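Local coordinates for protein Beta/alpha-amylase (Paenibacillus polymyxa, PDB 3VOC) that hydrolyses alpha-1,4-glucosidic linkages of starch, its beta-amylase domain, described here, removing maltose units from the non-reducing ends of the chains, at residues Y177-A185 with M292-G300. Numbering follows the deposited sequence. Where two conformers were deposited one is given.
With EDO (1,2-ethanediol), chain E.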
loop_
_atom_site.group_PDB
_atom_site.type_symbol
_atom_site.label_atom_id
_atom_site.label_comp_id
_atom_site.label_asym_id
_atom_site.label_seq_id
_atom_site.Cartn_x
_atom_site.Cartn_y
_atom_site.Cartn_z
ATOM N N TYR A 177 1.606 16.712 8.655
ATOM C CA TYR A 177 0.501 17.009 7.756
ATOM C C TYR A 177 0.307 18.538 7.749
ATOM O O TYR A 177 0.456 19.165 8.798
ATOM C CB TYR A 177 -0.744 16.291 8.269
ATOM C CG TYR A 177 -1.954 16.390 7.371
ATOM C CD1 TYR A 177 -2.067 15.583 6.229
ATOM C CD2 TYR A 177 -3.001 17.272 7.675
ATOM C CE1 TYR A 177 -3.179 15.665 5.406
ATOM C CE2 TYR A 177 -4.140 17.356 6.858
ATOM C CZ TYR A 177 -4.213 16.543 5.724
ATOM O OH TYR A 177 -5.304 16.610 4.898
ATOM N N PRO A 178 0.013 19.147 6.581
ATOM C CA PRO A 178 -0.203 18.576 5.246
ATOM C C PRO A 178 1.018 18.684 4.318
ATOM O O PRO A 178 0.861 18.985 3.141
ATOM C CB PRO A 178 -1.323 19.461 4.701
ATOM C CG PRO A 178 -0.940 20.871 5.248
ATOM C CD PRO A 178 -0.212 20.611 6.577
ATOM N N GLY A 179 2.216 18.450 4.847
ATOM C CA GLY A 179 3.446 18.516 4.042
ATOM C C GLY A 179 3.341 17.575 2.850
ATOM O O GLY A 179 2.789 16.470 2.958
ATOM N N ARG A 180 3.837 18.003 1.697
ATOM C CA ARG A 180 3.746 17.141 0.513
ATOM C C ARG A 180 4.673 15.942 0.654
ATOM O O ARG A 180 4.561 14.974 -0.101
ATOM C CB ARG A 180 4.071 17.897 -0.781
ATOM C CG ARG A 180 5.470 18.446 -0.827
ATOM C CD ARG A 180 6.143 18.363 -2.207
ATOM N NE ARG A 180 7.530 18.757 -1.968
ATOM C CZ ARG A 180 8.608 18.044 -2.264
ATOM N NH1 ARG A 180 8.515 16.898 -2.938
ATOM N NH2 ARG A 180 9.798 18.508 -1.913
ATOM N N GLY A 181 5.582 16.018 1.625
ATOM C CA GLY A 181 6.617 15.007 1.770
ATOM C C GLY A 181 7.775 15.308 0.843
ATOM O O GLY A 181 7.966 16.467 0.417
ATOM N N LYS A 182 8.560 14.279 0.525
ATOM C CA LYS A 182 9.774 14.472 -0.280
ATOM C C LYS A 182 9.967 13.307 -1.247
ATOM O O LYS A 182 9.550 12.178 -0.944
ATOM C CB LYS A 182 11.015 14.604 0.622
ATOM C CG LYS A 182 11.045 15.891 1.435
ATOM C CD LYS A 182 12.196 15.955 2.417
ATOM C CE LYS A 182 12.110 17.241 3.269
ATOM N NZ LYS A 182 13.250 17.297 4.246
ATOM N N PHE A 183 10.587 13.591 -2.401
ATOM C CA PHE A 183 11.059 12.542 -3.316
ATOM C C PHE A 183 12.062 11.622 -2.606
ATOM O O PHE A 183 12.783 12.059 -1.717
ATOM C CB PHE A 183 11.688 13.147 -4.588
ATOM C CG PHE A 183 10.695 13.823 -5.500
ATOM C CD1 PHE A 183 10.816 15.173 -5.795
ATOM C CD2 PHE A 183 9.657 13.110 -6.082
ATOM C CE1 PHE A 183 9.900 15.808 -6.632
ATOM C CE2 PHE A 183 8.727 13.742 -6.934
ATOM C CZ PHE A 183 8.855 15.091 -7.210
ATOM N N GLN A 184 12.105 10.358 -3.023
ATOM C CA GLN A 184 12.797 9.296 -2.289
ATOM C C GLN A 184 13.769 8.541 -3.191
ATOM O O GLN A 184 13.871 7.300 -3.136
ATOM C CB GLN A 184 11.757 8.333 -1.700
ATOM C CG GLN A 184 10.776 8.994 -0.718
ATOM C CD GLN A 184 11.473 9.461 0.555
ATOM O OE1 GLN A 184 12.356 8.777 1.063
ATOM N NE2 GLN A 184 11.072 10.628 1.077
ATOM N N ALA A 185 14.480 9.291 -4.036
ATOM C CA ALA A 185 15.359 8.698 -5.028
ATOM C C ALA A 185 16.793 9.177 -4.851
ATOM O O ALA A 185 17.511 9.364 -5.841
ATOM C CB ALA A 185 14.849 9.026 -6.453
ATOM N N MET A 292 2.042 23.820 -5.812
ATOM C CA MET A 292 2.550 22.450 -5.932
ATOM C C MET A 292 1.421 21.441 -6.188
ATOM O O MET A 292 1.235 20.504 -5.390
ATOM C CB MET A 292 3.380 22.070 -4.695
ATOM C CG MET A 292 2.640 22.246 -3.350
ATOM S SD MET A 292 3.426 21.470 -1.916
ATOM C CE MET A 292 5.019 22.315 -1.976
ATOM N N PRO A 293 0.664 21.616 -7.292
ATOM C CA PRO A 293 -0.500 20.759 -7.513
ATOM C C PRO A 293 -0.099 19.283 -7.576
ATOM O O PRO A 293 0.873 18.918 -8.265
ATOM C CB PRO A 293 -1.059 21.251 -8.860
ATOM C CG PRO A 293 0.136 21.829 -9.564
ATOM C CD PRO A 293 0.974 22.441 -8.482
ATOM N N HIS A 294 -0.829 18.455 -6.824
ATOM C CA HIS A 294 -0.556 17.012 -6.749
ATOM C C HIS A 294 0.847 16.681 -6.218
ATOM O O HIS A 294 1.385 15.607 -6.494
ATOM C CB HIS A 294 -0.845 16.322 -8.101
ATOM C CG HIS A 294 -2.252 16.536 -8.583
ATOM N ND1 HIS A 294 -3.333 15.893 -8.019
ATOM C CD2 HIS A 294 -2.757 17.363 -9.531
ATOM C CE1 HIS A 294 -4.444 16.297 -8.616
ATOM N NE2 HIS A 294 -4.119 17.187 -9.538
ATOM N N GLY A 295 1.408 17.590 -5.417
ATOM C CA GLY A 295 2.770 17.441 -4.921
ATOM C C GLY A 295 2.952 16.212 -4.050
ATOM O O GLY A 295 4.000 15.554 -4.116
ATOM N N THR A 296 1.929 15.881 -3.263
ATOM C CA THR A 296 2.003 14.718 -2.348
ATOM C C THR A 296 2.007 13.391 -3.122
ATOM O O THR A 296 2.847 12.510 -2.885
ATOM C CB THR A 296 0.867 14.755 -1.323
ATOM O OG1 THR A 296 0.801 16.067 -0.736
ATOM C CG2 THR A 296 1.066 13.694 -0.219
ATOM N N GLU A 297 1.046 13.274 -4.036
ATOM C CA GLU A 297 0.937 12.134 -4.933
ATOM C C GLU A 297 2.235 11.915 -5.712
ATOM O O GLU A 297 2.714 10.786 -5.816
ATOM C CB GLU A 297 -0.218 12.351 -5.907
ATOM C CG GLU A 297 -1.591 12.334 -5.256
ATOM C CD GLU A 297 -2.665 13.033 -6.093
ATOM O OE1 GLU A 297 -3.418 12.331 -6.794
ATOM O OE2 GLU A 297 -2.773 14.286 -6.023
ATOM N N GLN A 298 2.800 12.988 -6.260
ATOM C CA GLN A 298 4.027 12.876 -7.051
ATOM C C GLN A 298 5.215 12.375 -6.210
ATOM O O GLN A 298 5.952 11.469 -6.646
ATOM C CB GLN A 298 4.333 14.199 -7.767
ATOM C CG GLN A 298 3.369 14.413 -8.950
ATOM C CD GLN A 298 3.394 15.793 -9.568
ATOM O OE1 GLN A 298 4.254 16.620 -9.278
ATOM N NE2 GLN A 298 2.419 16.050 -10.440
ATOM N N ALA A 299 5.376 12.924 -5.002
ATOM C CA ALA A 299 6.465 12.473 -4.120
ATOM C C ALA A 299 6.315 11.002 -3.758
ATOM O O ALA A 299 7.310 10.285 -3.620
ATOM C CB ALA A 299 6.553 13.335 -2.867
ATOM N N GLY A 300 5.070 10.559 -3.603
ATOM C CA GLY A 300 4.779 9.163 -3.315
ATOM C C GLY A 300 5.012 8.234 -4.497
ATOM O O GLY A 300 5.060 7.018 -4.330
HETATM C C1 EDO E . -0.651 12.916 -9.574
HETATM O O1 EDO E . 0.431 13.384 -10.383
HETATM C C2 EDO E . -1.647 12.210 -10.475
HETATM O O2 EDO E . -2.371 13.218 -11.192
HETATM O O HOH W 1 4.132 12.341 -0.411
HETATM O O HOH W 2 6.483 16.418 -4.829
#
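Arg180 and, in one of its two conformers, Met292 place CG between the backbone N and the carbonyl carbon (chi1 62° and 55°), which brings their chains across each other at about a right angle, with Met292 SD 3.8 Å from Arg180 CB. The flexible thioether suits this place: SD rests against CB and CG, and CE against CG and CD, across the arginine's aliphatic part, while the guanidinium runs on past Ala299. That charged end forms salt bridges with Glu113 through NH2 and Asp229 through NE. Its NH1 donates to a water that in turn donates to Gly295 O, at 2.8 Å from NH1 and 2.7 Å from that oxygen. Gly295 leaves room for the arginine, since a CB here would clash with Met292 O and come close to Arg180 CD.

Thr296 turns OG1 to within 3.4 Å of Arg180 CA; threonine suits because this hydroxyl is hydrogen-bonded to Trp285 O while CG2 packs at Arg180 O. Thr296 CA makes a CA-H...O contact with Arg180 O, which also accepts from a water that donates to Thr296 O as well. Ala299 is small enough for its CB to approach Lys182 O at 3.7 Å. Beside it Phe183, a flat apolar ring, brings its edge to Gln298 O, 3.6 Å from CE2, and packs on Leu246 of helix 240-268.

On the N-cap residue His294, ND1 donates to Glu297 OE2 over 2.6 Å, the carboxylate oxygen lying in the ring plane. A carboxylate serves two partners here, OE1 being hydrogen-bonded to Tyr305 OH. An alanine in place of Glu297 would probably leave this imidazole without its acceptor, freeing the ring to turn, and remove one hydrogen-bond partner of Tyr305 OH.

The arrangement, a type II turn leading into helix 295-300 packed against the loop following strand 153-156, joins two long excursions from the (beta/alpha)8 barrel of this family 14 glycoside hydrolase.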